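Local coordinates for protein halogenase PltM (PDB 6BZN) that halogenates phenolic substrates, accepting an unusual range of them and of halides, as a flavoprotein that uses FAD, at residues Pro58-Gly63 with Phe219-Asn224; Val62-Thr67 with Ile261-His266; Ile276-Asn281 with Arg316-Ala321. All coordinates share one frame; numbering follows the deposited sequence.

Contact 1. Residues Pro58-Gly63 with Phe219-Asn224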
loop_
_atom_site.group_PDB
_atom_site.type_symbol
_atom_site.label_atom_id
_atom_site.label_comp_id
_atom_site.label_asym_id
_atom_site.label_seq_id
_atom_site.Cartn_x
_atom_site.Cartn_y
_atom_site.Cartn_z
ATOM N N PRO A 58 -5.847 4.635 -20.902
ATOM C CA PRO A 58 -5.538 5.055 -19.548
ATOM C C PRO A 58 -6.737 4.891 -18.613
ATOM O O PRO A 58 -7.882 4.994 -19.039
ATOM C CB PRO A 58 -5.233 6.542 -19.727
ATOM C CG PRO A 58 -6.179 6.945 -20.796
ATOM C CD PRO A 58 -6.153 5.789 -21.767
ATOM N N ARG A 59 -6.475 4.645 -17.338
ATOM C CA ARG A 59 -7.559 4.680 -16.360
ATOM C C ARG A 59 -7.085 5.097 -14.983
ATOM O O ARG A 59 -5.944 4.896 -14.613
ATOM C CB ARG A 59 -8.294 3.329 -16.299
ATOM C CG ARG A 59 -7.628 2.235 -15.489
ATOM C CD ARG A 59 -6.302 1.744 -16.054
ATOM N NE ARG A 59 -5.978 0.457 -15.421
ATOM C CZ ARG A 59 -6.261 -0.763 -15.914
ATOM N NH1 ARG A 59 -6.828 -0.933 -17.111
ATOM N NH2 ARG A 59 -5.934 -1.851 -15.208
ATOM N N PHE A 60 -8.024 5.627 -14.224
ATOM C CA PHE A 60 -7.788 6.124 -12.878
ATOM C C PHE A 60 -7.652 4.964 -11.895
ATOM O O PHE A 60 -8.294 3.919 -12.036
ATOM C CB PHE A 60 -8.947 7.052 -12.524
ATOM C CG PHE A 60 -9.111 7.338 -11.067
ATOM C CD1 PHE A 60 -8.458 8.414 -10.477
ATOM C CD2 PHE A 60 -9.991 6.581 -10.304
ATOM C CE1 PHE A 60 -8.646 8.704 -9.136
ATOM C CE2 PHE A 60 -10.185 6.863 -8.962
ATOM C CZ PHE A 60 -9.508 7.929 -8.375
ATOM N N SER A 61 -6.773 5.138 -10.918
ATOM C CA SER A 61 -6.703 4.233 -9.785
ATOM C C SER A 61 -6.153 5.000 -8.572
ATOM O O SER A 61 -5.407 5.952 -8.752
ATOM C CB SER A 61 -5.827 3.029 -10.149
ATOM O OG SER A 61 -5.515 2.262 -9.010
ATOM N N VAL A 62 -6.555 4.625 -7.359
ATOM C CA VAL A 62 -5.880 5.142 -6.146
ATOM C C VAL A 62 -4.805 4.126 -5.728
ATOM O O VAL A 62 -4.531 3.181 -6.475
ATOM C CB VAL A 62 -6.855 5.539 -4.999
ATOM C CG1 VAL A 62 -7.558 6.852 -5.348
ATOM C CG2 VAL A 62 -7.848 4.428 -4.709
ATOM N N GLY A 63 -4.174 4.321 -4.563
ATOM C CA GLY A 63 -3.000 3.533 -4.184
ATOM C C GLY A 63 -1.797 4.328 -4.634
ATOM O O GLY A 63 -1.057 3.922 -5.519
ATOM N N PHE A 219 -13.321 8.684 -2.404
ATOM C CA PHE A 219 -12.113 9.253 -2.991
ATOM C C PHE A 219 -12.311 9.882 -4.360
ATOM O O PHE A 219 -13.209 9.508 -5.133
ATOM C CB PHE A 219 -10.974 8.228 -3.041
ATOM C CG PHE A 219 -11.369 6.895 -3.612
ATOM C CD1 PHE A 219 -11.985 5.938 -2.812
ATOM C CD2 PHE A 219 -11.144 6.603 -4.941
ATOM C CE1 PHE A 219 -12.361 4.705 -3.332
ATOM C CE2 PHE A 219 -11.506 5.369 -5.465
ATOM C CZ PHE A 219 -12.110 4.419 -4.658
ATOM N N THR A 220 -11.458 10.861 -4.638
ATOM C CA THR A 220 -11.511 11.598 -5.888
ATOM C C THR A 220 -10.193 12.355 -6.089
ATOM O O THR A 220 -9.291 12.305 -5.234
ATOM C CB THR A 220 -12.723 12.573 -5.918
ATOM O OG1 THR A 220 -12.925 13.045 -7.251
ATOM C CG2 THR A 220 -12.518 13.777 -4.998
ATOM N N HIS A 221 -10.108 13.064 -7.204
ATOM C CA HIS A 221 -9.039 13.999 -7.451
ATOM C C HIS A 221 -9.617 15.402 -7.626
ATOM O O HIS A 221 -10.663 15.573 -8.252
ATOM C CB HIS A 221 -8.262 13.628 -8.714
ATOM C CG HIS A 221 -7.352 12.449 -8.565
ATOM N ND1 HIS A 221 -6.640 11.935 -9.630
ATOM C CD2 HIS A 221 -7.035 11.684 -7.498
ATOM C CE1 HIS A 221 -5.903 10.921 -9.214
ATOM N NE2 HIS A 221 -6.115 10.754 -7.921
ATOM N N MET A 222 -8.905 16.394 -7.090
ATOM C CA MET A 222 -9.373 17.781 -7.091
ATOM C C MET A 222 -8.343 18.764 -7.590
ATOM O O MET A 222 -7.124 18.543 -7.477
ATOM C CB MET A 222 -9.796 18.212 -5.690
ATOM C CG MET A 222 -10.900 17.368 -5.072
ATOM S SD MET A 222 -11.519 18.205 -3.602
ATOM C CE MET A 222 -12.624 16.953 -2.974
ATOM N N LEU A 223 -8.852 19.879 -8.111
ATOM C CA LEU A 223 -8.045 21.044 -8.452
ATOM C C LEU A 223 -8.136 22.097 -7.373
ATOM O O LEU A 223 -9.131 22.178 -6.652
ATOM C CB LEU A 223 -8.568 21.707 -9.723
ATOM C CG LEU A 223 -8.425 20.903 -10.995
ATOM C CD1 LEU A 223 -9.445 21.359 -12.035
ATOM C CD2 LEU A 223 -6.996 21.068 -11.489
ATOM N N ASN A 224 -7.110 22.941 -7.325
ATOM C CA ASN A 224 -7.057 24.095 -6.424
ATOM C C ASN A 224 -7.225 23.750 -4.944
ATOM O O ASN A 224 -7.859 24.502 -4.195
ATOM C CB ASN A 224 -8.084 25.166 -6.866
ATOM C CG ASN A 224 -7.664 25.878 -8.137
ATOM O OD1 ASN A 224 -6.482 25.924 -8.465
ATOM N ND2 ASN A 224 -8.624 26.437 -8.862
#
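Phe60 reaches from an irregular loop to strand 215-223, where its ring meets Phe219 and His221. With CG anti to the backbone N (chi1 162°), the ring leaves CB in the direction of the strand and divides the contacts of its rim between two partners. On one side CD1 lies 3.8 Å from His221 CE1, and further out CE1 stands 3.4 Å above the centre of the imidazole, in an edge-to-face pair with planes at 76°. On the other side CE2 comes within 4.0 Å of Phe219 CE2, and CZ is equally close to Phe219 CD2. Val62 follows two residues later and lays both methyls against one side of the Phe219 ring: CG1 packs 3.6 Å from Phe219 CD2, while CG2 sits over the face in a CH-pi contact. His221 NE2 is also hydrogen-bonded to Glu64 OE2, which would limit rotation of the imidazole. Were His221 replaced by an alanine, the Phe60 edge would probably lose the face it points at, and Glu64 this partner. Val62 and the adjacent Arg59 and Ser61 bind FAD in this enzyme, so the packing joins the flavin-site loop of a tryptophan-halogenase-type fold to its mixed beta sheet.

Contact 2. Residues Val62-Thr67 with Ile261-His266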
loop_
_atom_site.group_PDB
_atom_site.type_symbol
_atom_site.label_atom_id
_atom_site.label_comp_id
_atom_site.label_asym_id
_atom_site.label_seq_id
_atom_site.Cartn_x
_atom_site.Cartn_y
_atom_site.Cartn_z
ATOM N N VAL A 62 -6.555 4.625 -7.359
ATOM C CA VAL A 62 -5.880 5.142 -6.146
ATOM C C VAL A 62 -4.805 4.126 -5.728
ATOM O O VAL A 62 -4.531 3.181 -6.475
ATOM C CB VAL A 62 -6.855 5.539 -4.999
ATOM C CG1 VAL A 62 -7.558 6.852 -5.348
ATOM C CG2 VAL A 62 -7.848 4.428 -4.709
ATOM N N GLY A 63 -4.174 4.321 -4.563
ATOM C CA GLY A 63 -3.000 3.533 -4.184
ATOM C C GLY A 63 -1.797 4.328 -4.634
ATOM O O GLY A 63 -1.057 3.922 -5.519
ATOM N N GLU A 64 -1.621 5.489 -4.010
ATOM C CA GLU A 64 -0.760 6.538 -4.549
ATOM C C GLU A 64 0.469 6.853 -3.708
ATOM O O GLU A 64 1.455 7.369 -4.240
ATOM C CB GLU A 64 -1.587 7.805 -4.748
ATOM C CG GLU A 64 -2.747 7.602 -5.739
ATOM C CD GLU A 64 -3.921 8.540 -5.549
ATOM O OE1 GLU A 64 -4.408 8.685 -4.405
ATOM O OE2 GLU A 64 -4.398 9.087 -6.573
ATOM N N ALA A 65 0.432 6.558 -2.416
ATOM C CA ALA A 65 1.518 6.979 -1.533
ATOM C C ALA A 65 2.579 5.909 -1.494
ATOM O O ALA A 65 2.372 4.831 -0.924
ATOM C CB ALA A 65 0.989 7.258 -0.132
ATOM N N ALA A 66 3.718 6.183 -2.119
ATOM C CA ALA A 66 4.851 5.284 -2.023
ATOM C C ALA A 66 5.403 5.340 -0.601
ATOM O O ALA A 66 5.116 6.274 0.153
ATOM C CB ALA A 66 5.927 5.643 -3.036
ATOM N N THR A 67 6.177 4.324 -0.247
ATOM C CA THR A 67 6.806 4.218 1.075
ATOM C C THR A 67 8.276 3.843 0.898
ATOM O O THR A 67 8.687 3.435 -0.186
ATOM C CB THR A 67 6.151 3.117 1.906
ATOM O OG1 THR A 67 5.999 1.943 1.093
ATOM C CG2 THR A 67 4.805 3.566 2.421
ATOM N N ILE A 261 -3.048 14.299 -0.757
ATOM C CA ILE A 261 -1.924 13.716 -1.467
ATOM C C ILE A 261 -1.752 14.515 -2.756
ATOM O O ILE A 261 -2.347 14.172 -3.784
ATOM C CB ILE A 261 -2.171 12.215 -1.727
ATOM C CG1 ILE A 261 -2.118 11.464 -0.403
ATOM C CG2 ILE A 261 -1.148 11.611 -2.671
ATOM C CD1 ILE A 261 -2.427 9.997 -0.511
ATOM N N PRO A 262 -0.954 15.598 -2.706
ATOM C CA PRO A 262 -0.802 16.428 -3.909
ATOM C C PRO A 262 0.033 15.792 -4.995
ATOM O O PRO A 262 1.037 15.122 -4.695
ATOM C CB PRO A 262 -0.080 17.679 -3.387
ATOM C CG PRO A 262 -0.362 17.689 -1.934
ATOM C CD PRO A 262 -0.347 16.254 -1.537
ATOM N N PHE A 263 -0.374 15.996 -6.250
ATOM C CA PHE A 263 0.518 15.749 -7.392
ATOM C C PHE A 263 1.157 17.047 -7.890
ATOM O O PHE A 263 1.987 16.993 -8.783
ATOM C CB PHE A 263 -0.206 15.050 -8.545
ATOM C CG PHE A 263 -0.923 13.787 -8.134
ATOM C CD1 PHE A 263 -0.207 12.658 -7.769
ATOM C CD2 PHE A 263 -2.313 13.735 -8.107
ATOM C CE1 PHE A 263 -0.860 11.500 -7.398
ATOM C CE2 PHE A 263 -2.975 12.585 -7.729
ATOM C CZ PHE A 263 -2.248 11.462 -7.383
ATOM N N ASN A 264 0.784 18.184 -7.300
ATOM C CA ASN A 264 1.197 19.522 -7.766
ATOM C C ASN A 264 2.221 20.211 -6.844
ATOM O O ASN A 264 2.298 21.435 -6.804
ATOM C CB ASN A 264 -0.045 20.411 -7.983
ATOM C CG ASN A 264 -0.752 20.781 -6.698
ATOM O OD1 ASN A 264 -0.752 20.015 -5.733
ATOM N ND2 ASN A 264 -1.377 21.950 -6.679
ATOM N N ASN A 265 3.005 19.411 -6.131
ATOM C CA ASN A 265 3.932 19.891 -5.110
ATOM C C ASN A 265 5.401 19.679 -5.474
ATOM O O ASN A 265 6.278 19.857 -4.620
ATOM C CB ASN A 265 3.624 19.203 -3.772
ATOM C CG ASN A 265 3.831 17.690 -3.808
ATOM O OD1 ASN A 265 4.175 17.112 -4.841
ATOM N ND2 ASN A 265 3.586 17.039 -2.680
ATOM N N HIS A 266 5.661 19.262 -6.715
ATOM C CA HIS A 266 7.011 18.982 -7.190
ATOM C C HIS A 266 7.441 20.175 -8.046
ATOM O O HIS A 266 6.711 20.570 -8.947
ATOM C CB HIS A 266 7.040 17.694 -8.024
ATOM C CG HIS A 266 8.423 17.198 -8.314
ATOM N ND1 HIS A 266 9.015 16.172 -7.613
ATOM C CD2 HIS A 266 9.345 17.612 -9.210
ATOM C CE1 HIS A 266 10.236 15.967 -8.075
ATOM N NE2 HIS A 266 10.463 16.833 -9.043
#
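Glu64 and Ile261 bury the greatest area in this contact, and Phe263 comes next. The glutamate starts from a loop and directs its CB at the end of strand 256-262, where it lies 4.4 Å from Ile261 CG2, a loose apolar touch. Beyond CG the chain runs extended (chi2 155°), which carries the carboxylate past the isoleucine to the phenylalanine. There OE2 stops 3.3 Å from Phe263 CZ, in the plane of the ring at its edge, with the carboxylate and ring planes 68° apart. An oxygen at the rim of an aromatic ring faces the slightly positive C-H edge rather than the electron-rich face, so the approach is probably mildly favourable. No hydrogen bond crosses between the two segments; the buried carboxylate is satisfied by others, OE1 by Ser275 and a glycerol, probably from the crystallisation liquor, OE2 by His221. Ile261 completes the contact with its other branch, as CD1 lies 4.4 Å from the methyl of Ala65, a residue that binds FAD in this enzyme. Ile261 thus touches two successive loop residues, one with each branch.

The loop runs from strand 49-52 toward helix 68-81, with Thr67 as the N-cap of that helix. Backbone hydrogen bonds tie Glu64 and Ala66 to strand 134-138, and others join Ile261 and Phe263 to strand 273-281. Ile261 and Phe263 also pack on His137 of strand 134-138, so that strand touches both segments, just ahead of the helix.

Contact 3. Residues Ile276-Asn281 with Arg316-Ala321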
loop_
_atom_site.group_PDB
_atom_site.type_symbol
_atom_site.label_atom_id
_atom_site.label_comp_id
_atom_site.label_asym_id
_atom_site.label_seq_id
_atom_site.Cartn_x
_atom_site.Cartn_y
_atom_site.Cartn_z
ATOM N N ILE A 276 -7.713 13.150 -2.904
ATOM C CA ILE A 276 -8.438 13.335 -1.655
ATOM C C ILE A 276 -9.256 12.067 -1.402
ATOM O O ILE A 276 -10.017 11.629 -2.273
ATOM C CB ILE A 276 -9.399 14.554 -1.716
ATOM C CG1 ILE A 276 -8.646 15.855 -2.071
ATOM C CG2 ILE A 276 -10.170 14.696 -0.409
ATOM C CD1 ILE A 276 -7.598 16.344 -1.080
ATOM N N GLY A 277 -9.099 11.476 -0.220
ATOM C CA GLY A 277 -9.895 10.315 0.175
ATOM C C GLY A 277 -10.276 10.439 1.620
ATOM O O GLY A 277 -9.434 10.807 2.434
ATOM N N PHE A 278 -11.530 10.179 1.961
ATOM C CA PHE A 278 -11.911 10.133 3.381
ATOM C C PHE A 278 -12.566 8.815 3.735
ATOM O O PHE A 278 -13.332 8.244 2.937
ATOM C CB PHE A 278 -12.714 11.364 3.855
ATOM C CG PHE A 278 -14.044 11.572 3.190
ATOM C CD1 PHE A 278 -14.135 12.219 1.953
ATOM C CD2 PHE A 278 -15.215 11.223 3.842
ATOM C CE1 PHE A 278 -15.368 12.444 1.360
ATOM C CE2 PHE A 278 -16.453 11.454 3.252
ATOM C CZ PHE A 278 -16.529 12.071 2.015
ATOM N N GLN A 279 -12.193 8.315 4.917
ATOM C CA GLN A 279 -12.535 6.978 5.361
ATOM C C GLN A 279 -13.212 7.049 6.700
ATOM O O GLN A 279 -12.785 7.829 7.558
ATOM C CB GLN A 279 -11.277 6.115 5.541
ATOM C CG GLN A 279 -10.570 5.688 4.256
ATOM C CD GLN A 279 -10.083 6.840 3.396
ATOM O OE1 GLN A 279 -10.499 6.992 2.251
ATOM N NE2 GLN A 279 -9.195 7.667 3.948
ATOM N N PHE A 280 -14.244 6.231 6.890
ATOM C CA PHE A 280 -14.885 6.086 8.198
ATOM C C PHE A 280 -14.764 4.668 8.746
ATOM O O PHE A 280 -14.903 3.695 8.028
ATOM C CB PHE A 280 -16.370 6.468 8.132
ATOM C CG PHE A 280 -16.609 7.903 7.787
ATOM C CD1 PHE A 280 -16.203 8.913 8.664
ATOM C CD2 PHE A 280 -17.256 8.255 6.612
ATOM C CE1 PHE A 280 -16.427 10.253 8.358
ATOM C CE2 PHE A 280 -17.484 9.581 6.300
ATOM C CZ PHE A 280 -17.063 10.585 7.170
ATOM N N ASN A 281 -14.510 4.595 10.046
ATOM C CA ASN A 281 -14.722 3.409 10.835
ATOM C C ASN A 281 -16.235 3.188 10.931
ATOM O O ASN A 281 -16.935 3.936 11.616
ATOM C CB ASN A 281 -14.109 3.613 12.222
ATOM C CG ASN A 281 -14.272 2.413 13.121
ATOM O OD1 ASN A 281 -14.957 1.457 12.784
ATOM N ND2 ASN A 281 -13.624 2.454 14.275
ATOM N N ARG A 316 -13.164 14.818 -10.844
ATOM C CA ARG A 316 -13.744 13.520 -11.192
ATOM C C ARG A 316 -15.027 13.346 -10.383
ATOM O O ARG A 316 -15.279 14.110 -9.442
ATOM C CB ARG A 316 -12.867 12.352 -10.718
ATOM C CG ARG A 316 -11.374 12.431 -10.885
ATOM C CD ARG A 316 -10.753 11.125 -10.392
ATOM N NE ARG A 316 -11.392 10.005 -11.065
ATOM C CZ ARG A 316 -11.175 9.647 -12.332
ATOM N NH1 ARG A 316 -10.265 10.279 -13.090
ATOM N NH2 ARG A 316 -11.867 8.641 -12.842
ATOM N N GLU A 317 -15.786 12.298 -10.689
ATOM C CA GLU A 317 -16.860 11.861 -9.798
ATOM C C GLU A 317 -16.246 11.194 -8.576
ATOM O O GLU A 317 -15.252 10.466 -8.691
ATOM C CB GLU A 317 -17.808 10.871 -10.494
ATOM C CG GLU A 317 -18.509 11.436 -11.722
ATOM C CD GLU A 317 -19.175 12.790 -11.480
ATOM O OE1 GLU A 317 -20.075 12.863 -10.612
ATOM O OE2 GLU A 317 -18.792 13.784 -12.163
ATOM N N TRP A 318 -16.813 11.470 -7.404
ATOM C CA TRP A 318 -16.492 10.705 -6.202
ATOM C C TRP A 318 -16.780 9.222 -6.433
ATOM O O TRP A 318 -17.741 8.869 -7.115
ATOM C CB TRP A 318 -17.340 11.166 -5.005
ATOM C CG TRP A 318 -16.980 12.462 -4.374
ATOM C CD1 TRP A 318 -17.624 13.660 -4.539
ATOM C CD2 TRP A 318 -15.921 12.702 -3.445
ATOM N NE1 TRP A 318 -17.025 14.624 -3.775
ATOM C CE2 TRP A 318 -15.979 14.064 -3.091
ATOM C CE3 TRP A 318 -14.925 11.901 -2.878
ATOM C CZ2 TRP A 318 -15.072 14.646 -2.200
ATOM C CZ3 TRP A 318 -14.034 12.475 -1.986
ATOM C CH2 TRP A 318 -14.116 13.837 -1.656
ATOM N N ILE A 319 -15.936 8.364 -5.874
ATOM C CA ILE A 319 -16.221 6.939 -5.787
ATOM C C ILE A 319 -16.432 6.632 -4.315
ATOM O O ILE A 319 -15.654 7.099 -3.481
ATOM C CB ILE A 319 -15.047 6.093 -6.321
ATOM C CG1 ILE A 319 -14.824 6.356 -7.815
ATOM C CG2 ILE A 319 -15.277 4.604 -6.054
ATOM C CD1 ILE A 319 -15.841 5.684 -8.713
ATOM N N TYR A 320 -17.484 5.878 -4.003
ATOM C CA TYR A 320 -17.752 5.415 -2.650
ATOM C C TYR A 320 -17.653 3.902 -2.621
ATOM O O TYR A 320 -18.224 3.241 -3.475
ATOM C CB TYR A 320 -19.151 5.837 -2.213
ATOM C CG TYR A 320 -19.608 5.192 -0.920
ATOM C CD1 TYR A 320 -18.891 5.369 0.267
ATOM C CD2 TYR A 320 -20.769 4.429 -0.871
ATOM C CE1 TYR A 320 -19.315 4.787 1.464
ATOM C CE2 TYR A 320 -21.199 3.846 0.318
ATOM C CZ TYR A 320 -20.484 4.037 1.478
ATOM O OH TYR A 320 -20.936 3.443 2.642
ATOM N N ALA A 321 -16.898 3.367 -1.662
ATOM C CA ALA A 321 -16.845 1.938 -1.390
ATOM C C ALA A 321 -17.326 1.724 0.053
ATOM O O ALA A 321 -16.656 2.168 0.989
ATOM C CB ALA A 321 -15.417 1.413 -1.585
#
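This is side-chain packing across one mixed sheet, between strands that are not neighbours: strand 215-223 lies between 273-281 and 313-321, and Trp318, at the break in strand 313-321 just before its regular part 319-321, reaches across it. Trp318 makes the span, touching Phe278 and Ile276. Phe278 presents its edge to the face of the Trp318 six-membered ring in an offset edge-to-face pair, with centroids 5.3 Å apart and planes at 80°. The tip of the approach is Phe278 CE1, 3.6 Å from Trp318 CH2, while CD1 just behind it stands 3.9 Å from Trp318 CZ3. Phe278 holds CG between its backbone N and carbonyl carbon (chi1 63°), which swings the ring toward the indole although its CB is not aimed at the other strand. Ile276 adds a lighter contact, CG2 to Trp318 CH2 at 4.2 Å. Helix 291-301 also lies against Phe278 through Leu298. The interaction between the segments is therefore apolar and aromatic, with no hydrogen bond crossing; its cohesion probably rests on ring and aliphatic packing, while the polar N-H, whose bond to Glu292 would steady the far side of the indole, is satisfied outside the pair.

How the contacts relate
Contacts 1 and 2 start from the same loop, sharing Val62 and Gly63, and end on the mixed sheet at strands 215-223 and 256-262; contact 3 follows later in the chain and lies within that sheet. The centres of contacts 1 and 2 are about 10 Å apart, as are those of 1 and 3, whereas 2 and 3 are about 16 Å apart and do not touch. Contact 1 is the link: its histidine is bonded to the glutamate of contact 2, and strand 215-223 bonds through its backbone to both strands of contact 3. Together they join the FAD-binding loop to the sheet and continue through it toward helix 291-301.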